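Local coordinates for solute-binding protein (Thermoactinomyces vulgaris, PDB 2ZYO) that binds maltodextrins such as maltotetraose, and cyclodextrins, probably delivering them for uptake across the cell membrane, at residues A[158-172]-A[218-232]. Numbering follows the deposited sequence.
Sequences NKPDEQKYGVLFEAN and WFTEARLPQSLKADT
F169 drives the edge of its ring into a face of W218, its CE2 lying 3.6 Å from W218 CE2 and the ring planes standing at 90° in a T-shaped stack. Beside it V167 lays CG1 against W218 CH2, and the short side chain of A171 lets its CB sit among three apolar groups, meeting L224 CD1 at 3.7 Å, F219 CZ and W218 CB. L224 is the branched wedge of this tight core: CD1 goes to A171, while CD2 packs on L168 CD1. L228 continues the apolar layer, setting CD1 against the CA of E170. Helix 147-157 also packs on V167 and W218, and Y147 takes the indole NH.

N158, just past the end of that helix, is the polar counterpart. With CG anti to its carbonyl carbon (chi1 -73°), its amide reaches the facing loop, where ND2 donates to A222 O at 2.8 Å, nearly straight (167°); ND2 also donates to V167 O, and OD1 accepts from the backbone N of both G166 and V167. Replacing N158 by alanine removes the amide, and is likely to leave A222 O and the N-H groups of G166 and V167 without these partners and the two loops less firmly tied.

The solvent side is looser. R223, exposed, bends at chi3 and grips N158 O side-on, NH2 at 2.7 Å and NE at 3.0 Å, the oxygen lying in the guanidinium plane, while NH2 also reaches K155 O. At the far end N172 ND2 donates to L228 O at 2.9 Å, and a water joins N172 OD1, E170 OE1 and K229 NZ; E170 OE1 also accepts from N173, a residue of the sugar pocket. Strand 165-169 is thus fastened to the loop between helices 206-220 and 230-238 by an aromatic and aliphatic core, with the amides of N158 and N172 bonding selected backbone carbonyls, and water and charged groups at the more open edge, where the E170 side chain lies about 5 Å from a bound glucose.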
loop_
_atom_site.group_PDB
_atom_site.type_symbol
_atom_site.label_atom_id
_atom_site.label_comp_id
_atom_site.label_asym_id
_atom_site.label_seq_id
_atom_site.Cartn_x
_atom_site.Cartn_y
_atom_site.Cartn_z
ATOM N N ASN A 158 21.715 -7.245 -17.057
ATOM C CA ASN A 158 21.424 -8.346 -16.134
ATOM C C ASN A 158 22.327 -9.555 -16.367
ATOM O O ASN A 158 22.297 -10.170 -17.437
ATOM C CB ASN A 158 19.941 -8.744 -16.179
ATOM C CG ASN A 158 19.028 -7.715 -15.514
ATOM O OD1 ASN A 158 19.477 -6.667 -15.051
ATOM N ND2 ASN A 158 17.736 -8.019 -15.462
ATOM N N LYS A 159 23.139 -9.870 -15.358
ATOM C CA LYS A 159 24.104 -10.969 -15.415
ATOM C C LYS A 159 23.939 -11.880 -14.195
ATOM O O LYS A 159 24.663 -11.728 -13.206
ATOM C CB LYS A 159 25.538 -10.427 -15.462
ATOM C CG LYS A 159 25.885 -9.608 -16.696
ATOM C CD LYS A 159 27.270 -8.978 -16.581
ATOM C CE LYS A 159 27.247 -7.704 -15.745
ATOM N NZ LYS A 159 28.579 -7.029 -15.711
ATOM N N PRO A 160 22.989 -12.833 -14.261
ATOM C CA PRO A 160 22.694 -13.727 -13.134
ATOM C C PRO A 160 23.887 -14.556 -12.648
ATOM O O PRO A 160 23.972 -14.858 -11.455
ATOM C CB PRO A 160 21.590 -14.643 -13.683
ATOM C CG PRO A 160 21.656 -14.503 -15.165
ATOM C CD PRO A 160 22.124 -13.111 -15.422
ATOM N N ASP A 161 24.799 -14.904 -13.558
ATOM C CA ASP A 161 25.984 -15.703 -13.221
ATOM C C ASP A 161 26.959 -14.985 -12.289
ATOM O O ASP A 161 27.720 -15.628 -11.562
ATOM C CB ASP A 161 26.718 -16.143 -14.492
ATOM C CG ASP A 161 25.992 -17.250 -15.232
ATOM O OD1 ASP A 161 25.706 -18.301 -14.619
ATOM O OD2 ASP A 161 25.715 -17.074 -16.435
ATOM N N GLU A 162 26.927 -13.655 -12.315
ATOM C CA GLU A 162 27.831 -12.841 -11.507
ATOM C C GLU A 162 27.082 -12.087 -10.409
ATOM O O GLU A 162 27.668 -11.262 -9.699
ATOM C CB GLU A 162 28.617 -11.874 -12.399
ATOM C CG GLU A 162 29.541 -12.569 -13.401
ATOM C CD GLU A 162 30.316 -11.602 -14.284
ATOM O OE1 GLU A 162 29.779 -10.528 -14.630
ATOM O OE2 GLU A 162 31.470 -11.925 -14.642
ATOM N N GLN A 163 25.789 -12.385 -10.277
ATOM C CA GLN A 163 24.907 -11.752 -9.289
ATOM C C GLN A 163 24.885 -10.228 -9.440
ATOM O O GLN A 163 24.802 -9.493 -8.451
ATOM C CB GLN A 163 25.294 -12.161 -7.857
ATOM C CG GLN A 163 25.375 -13.670 -7.623
ATOM C CD GLN A 163 24.032 -14.366 -7.759
ATOM O OE1 GLN A 163 22.996 -13.830 -7.364
ATOM N NE2 GLN A 163 24.045 -15.571 -8.319
ATOM N N LYS A 164 24.967 -9.770 -10.688
ATOM C CA LYS A 164 24.944 -8.347 -11.013
ATOM C C LYS A 164 23.746 -8.067 -11.914
ATOM O O LYS A 164 23.481 -8.819 -12.853
ATOM C CB LYS A 164 26.249 -7.937 -11.709
ATOM C CG LYS A 164 26.698 -6.498 -11.446
ATOM C CD LYS A 164 25.960 -5.495 -12.323
ATOM C CE LYS A 164 26.038 -4.083 -11.764
ATOM N NZ LYS A 164 25.044 -3.181 -12.416
ATOM N N TYR A 165 23.018 -6.992 -11.617
ATOM C CA TYR A 165 21.802 -6.657 -12.354
ATOM C C TYR A 165 21.689 -5.173 -12.666
ATOM O O TYR A 165 22.119 -4.329 -11.883
ATOM C CB TYR A 165 20.562 -7.094 -11.568
ATOM C CG TYR A 165 20.416 -8.589 -11.453
ATOM C CD1 TYR A 165 19.688 -9.312 -12.397
ATOM C CD2 TYR A 165 21.013 -9.286 -10.402
ATOM C CE1 TYR A 165 19.559 -10.691 -12.299
ATOM C CE2 TYR A 165 20.891 -10.662 -10.297
ATOM C CZ TYR A 165 20.163 -11.356 -11.245
ATOM O OH TYR A 165 20.042 -12.721 -11.138
ATOM N N GLY A 166 21.106 -4.871 -13.822
ATOM C CA GLY A 166 20.684 -3.513 -14.138
ATOM C C GLY A 166 19.361 -3.203 -13.462
ATOM O O GLY A 166 19.215 -2.168 -12.810
ATOM N N VAL A 167 18.391 -4.100 -13.636
ATOM C CA VAL A 167 17.085 -3.978 -12.987
ATOM C C VAL A 167 16.675 -5.335 -12.424
ATOM O O VAL A 167 16.669 -6.341 -13.138
ATOM C CB VAL A 167 15.979 -3.469 -13.950
ATOM C CG1 VAL A 167 14.710 -3.123 -13.168
ATOM C CG2 VAL A 167 16.454 -2.258 -14.747
ATOM N N LEU A 168 16.332 -5.344 -11.141
ATOM C CA LEU A 168 15.915 -6.555 -10.449
ATOM C C LEU A 168 14.731 -6.228 -9.550
ATOM O O LEU A 168 14.771 -5.255 -8.801
ATOM C CB LEU A 168 17.077 -7.108 -9.619
ATOM C CG LEU A 168 16.857 -8.312 -8.701
ATOM C CD1 LEU A 168 16.518 -9.571 -9.489
ATOM C CD2 LEU A 168 18.102 -8.534 -7.856
ATOM N N PHE A 169 13.677 -7.034 -9.629
ATOM C CA PHE A 169 12.534 -6.872 -8.732
ATOM C C PHE A 169 11.734 -8.163 -8.611
ATOM O O PHE A 169 12.034 -9.148 -9.293
ATOM C CB PHE A 169 11.655 -5.668 -9.136
ATOM C CG PHE A 169 10.755 -5.909 -10.326
ATOM C CD1 PHE A 169 9.381 -6.064 -10.150
ATOM C CD2 PHE A 169 11.271 -5.938 -11.622
ATOM C CE1 PHE A 169 8.538 -6.269 -11.239
ATOM C CE2 PHE A 169 10.434 -6.143 -12.720
ATOM C CZ PHE A 169 9.063 -6.308 -12.526
ATOM N N GLU A 170 10.734 -8.153 -7.731
ATOM C CA GLU A 170 9.864 -9.307 -7.510
ATOM C C GLU A 170 8.868 -9.480 -8.651
ATOM O O GLU A 170 7.658 -9.282 -8.475
ATOM C CB GLU A 170 9.122 -9.173 -6.181
ATOM C CG GLU A 170 9.931 -9.566 -4.971
ATOM C CD GLU A 170 9.061 -9.748 -3.747
ATOM O OE1 GLU A 170 8.213 -10.667 -3.746
ATOM O OE2 GLU A 170 9.225 -8.969 -2.789
ATOM N N ALA A 171 9.386 -9.869 -9.815
ATOM C CA ALA A 171 8.585 -9.992 -11.034
ATOM C C ALA A 171 7.659 -11.212 -11.034
ATOM O O ALA A 171 6.921 -11.433 -11.992
ATOM C CB ALA A 171 9.486 -9.998 -12.269
ATOM N N ASN A 172 7.711 -11.998 -9.961
ATOM C CA ASN A 172 6.804 -13.131 -9.780
ATOM C C ASN A 172 5.730 -12.848 -8.724
ATOM O O ASN A 172 5.067 -13.762 -8.229
ATOM C CB ASN A 172 7.592 -14.405 -9.441
ATOM C CG ASN A 172 8.461 -14.254 -8.197
ATOM O OD1 ASN A 172 8.516 -13.190 -7.576
ATOM N ND2 ASN A 172 9.147 -15.331 -7.827
ATOM N N TRP A 218 10.564 -10.682 -18.506
ATOM C CA TRP A 218 11.533 -10.456 -17.435
ATOM C C TRP A 218 12.342 -11.709 -17.106
ATOM O O TRP A 218 13.467 -11.618 -16.619
ATOM C CB TRP A 218 10.847 -9.893 -16.187
ATOM C CG TRP A 218 10.611 -8.425 -16.305
ATOM C CD1 TRP A 218 9.467 -7.808 -16.721
ATOM C CD2 TRP A 218 11.557 -7.382 -16.035
ATOM N NE1 TRP A 218 9.636 -6.443 -16.716
ATOM C CE2 TRP A 218 10.909 -6.154 -16.300
ATOM C CE3 TRP A 218 12.884 -7.365 -15.587
ATOM C CZ2 TRP A 218 11.546 -4.919 -16.135
ATOM C CZ3 TRP A 218 13.518 -6.135 -15.423
ATOM C CH2 TRP A 218 12.846 -4.930 -15.697
ATOM N N PHE A 219 11.774 -12.873 -17.406
ATOM C CA PHE A 219 12.444 -14.141 -17.145
ATOM C C PHE A 219 13.093 -14.724 -18.400
ATOM O O PHE A 219 14.177 -15.304 -18.322
ATOM C CB PHE A 219 11.475 -15.128 -16.483
ATOM C CG PHE A 219 10.976 -14.659 -15.146
ATOM C CD1 PHE A 219 11.722 -14.893 -13.996
ATOM C CD2 PHE A 219 9.781 -13.950 -15.041
ATOM C CE1 PHE A 219 11.277 -14.444 -12.757
ATOM C CE2 PHE A 219 9.330 -13.496 -13.803
ATOM C CZ PHE A 219 10.078 -13.743 -12.660
ATOM N N THR A 220 12.448 -14.540 -19.550
ATOM C CA THR A 220 12.953 -15.075 -20.822
ATOM C C THR A 220 13.995 -14.180 -21.501
ATOM O O THR A 220 14.867 -14.675 -22.222
ATOM C CB THR A 220 11.812 -15.341 -21.823
ATOM O OG1 THR A 220 11.096 -14.124 -22.069
ATOM C CG2 THR A 220 10.852 -16.403 -21.289
ATOM N N GLU A 221 13.899 -12.868 -21.283
ATOM C CA GLU A 221 14.815 -11.913 -21.917
ATOM C C GLU A 221 15.715 -11.169 -20.928
ATOM O O GLU A 221 16.885 -10.913 -21.221
ATOM C CB GLU A 221 14.043 -10.903 -22.772
ATOM C CG GLU A 221 13.298 -11.506 -23.959
ATOM C CD GLU A 221 12.611 -10.453 -24.814
ATOM O OE1 GLU A 221 13.140 -9.325 -24.928
ATOM O OE2 GLU A 221 11.542 -10.755 -25.381
ATOM N N ALA A 222 15.166 -10.812 -19.769
ATOM C CA ALA A 222 15.913 -10.053 -18.761
ATOM C C ALA A 222 16.583 -10.951 -17.717
ATOM O O ALA A 222 17.183 -10.463 -16.757
ATOM C CB ALA A 222 15.015 -9.011 -18.099
ATOM N N ARG A 223 16.464 -12.263 -17.917
ATOM C CA ARG A 223 17.215 -13.277 -17.164
ATOM C C ARG A 223 17.089 -13.214 -15.634
ATOM O O ARG A 223 18.034 -13.541 -14.913
ATOM C CB ARG A 223 18.694 -13.271 -17.590
ATOM C CG ARG A 223 18.921 -13.544 -19.077
ATOM C CD ARG A 223 20.398 -13.443 -19.461
ATOM N NE ARG A 223 20.928 -12.088 -19.304
ATOM C CZ ARG A 223 20.938 -11.156 -20.254
ATOM N NH1 ARG A 223 20.453 -11.407 -21.465
ATOM N NH2 ARG A 223 21.445 -9.960 -19.990
ATOM N N LEU A 224 15.922 -12.806 -15.139
ATOM C CA LEU A 224 15.675 -12.790 -13.695
ATOM C C LEU A 224 15.614 -14.211 -13.129
ATOM O O LEU A 224 15.141 -15.124 -13.812
ATOM C CB LEU A 224 14.385 -12.028 -13.355
ATOM C CG LEU A 224 14.314 -10.514 -13.597
ATOM C CD1 LEU A 224 13.128 -9.930 -12.844
ATOM C CD2 LEU A 224 15.594 -9.791 -13.191
ATOM N N PRO A 225 16.105 -14.404 -11.885
ATOM C CA PRO A 225 16.038 -15.721 -11.241
ATOM C C PRO A 225 14.592 -16.199 -11.145
ATOM O O PRO A 225 13.737 -15.483 -10.627
ATOM C CB PRO A 225 16.611 -15.463 -9.844
ATOM C CG PRO A 225 17.431 -14.242 -9.983
ATOM C CD PRO A 225 16.755 -13.404 -11.019
ATOM N N GLN A 226 14.334 -17.404 -11.642
ATOM C CA GLN A 226 12.963 -17.883 -11.841
ATOM C C GLN A 226 12.212 -18.290 -10.565
ATOM O O GLN A 226 11.019 -18.602 -10.619
ATOM C CB GLN A 226 12.933 -18.995 -12.898
ATOM C CG GLN A 226 13.298 -18.493 -14.296
ATOM C CD GLN A 226 13.568 -19.608 -15.294
ATOM O OE1 GLN A 226 12.937 -20.665 -15.257
ATOM N NE2 GLN A 226 14.505 -19.367 -16.204
ATOM N N SER A 227 12.903 -18.262 -9.426
ATOM C CA SER A 227 12.280 -18.545 -8.132
ATOM C C SER A 227 12.660 -17.501 -7.076
ATOM O O SER A 227 12.809 -17.818 -5.892
ATOM C CB SER A 227 12.640 -19.960 -7.664
ATOM O OG SER A 227 12.254 -20.924 -8.629
ATOM N N LEU A 228 12.793 -16.251 -7.515
ATOM C CA LEU A 228 13.240 -15.160 -6.648
ATOM C C LEU A 228 12.230 -14.805 -5.555
ATOM O O LEU A 228 11.030 -15.055 -5.694
ATOM C CB LEU A 228 13.610 -13.918 -7.480
ATOM C CG LEU A 228 12.521 -13.155 -8.245
ATOM C CD1 LEU A 228 11.811 -12.160 -7.342
ATOM C CD2 LEU A 228 13.108 -12.431 -9.447
ATOM N N LYS A 229 12.740 -14.229 -4.471
ATOM C CA LYS A 229 11.920 -13.733 -3.369
ATOM C C LYS A 229 12.377 -12.326 -2.984
ATOM O O LYS A 229 13.339 -11.809 -3.553
ATOM C CB LYS A 229 12.012 -14.677 -2.164
ATOM C CG LYS A 229 11.081 -15.889 -2.228
ATOM C CD LYS A 229 9.822 -15.709 -1.369
ATOM C CE LYS A 229 8.757 -14.834 -2.036
ATOM N NZ LYS A 229 8.148 -15.470 -3.243
ATOM N N ALA A 230 11.685 -11.716 -2.022
ATOM C CA ALA A 230 12.031 -10.377 -1.535
ATOM C C ALA A 230 13.499 -10.265 -1.127
ATOM O O ALA A 230 14.162 -9.270 -1.432
ATOM C CB ALA A 230 11.130 -9.980 -0.375
ATOM N N ASP A 231 14.006 -11.294 -0.451
ATOM C CA ASP A 231 15.380 -11.280 0.042
ATOM C C ASP A 231 16.426 -11.340 -1.069
ATOM O O ASP A 231 17.530 -10.817 -0.910
ATOM C CB ASP A 231 15.618 -12.409 1.042
ATOM C CG ASP A 231 16.899 -12.220 1.821
ATOM O OD1 ASP A 231 16.922 -11.365 2.733
ATOM O OD2 ASP A 231 17.887 -12.917 1.512
ATOM N N THR A 232 16.082 -11.987 -2.181
ATOM C CA THR A 232 16.949 -12.024 -3.359
ATOM C C THR A 232 17.174 -10.600 -3.866
ATOM O O THR A 232 18.310 -10.186 -4.102
ATOM C CB THR A 232 16.331 -12.875 -4.494
ATOM O OG1 THR A 232 15.756 -14.069 -3.949
ATOM C CG2 THR A 232 17.384 -13.243 -5.532
HETATM O O HOH W 1 7.932 -13.136 -4.878
HETATM O O HOH W 2 8.607 -18.016 -8.893
#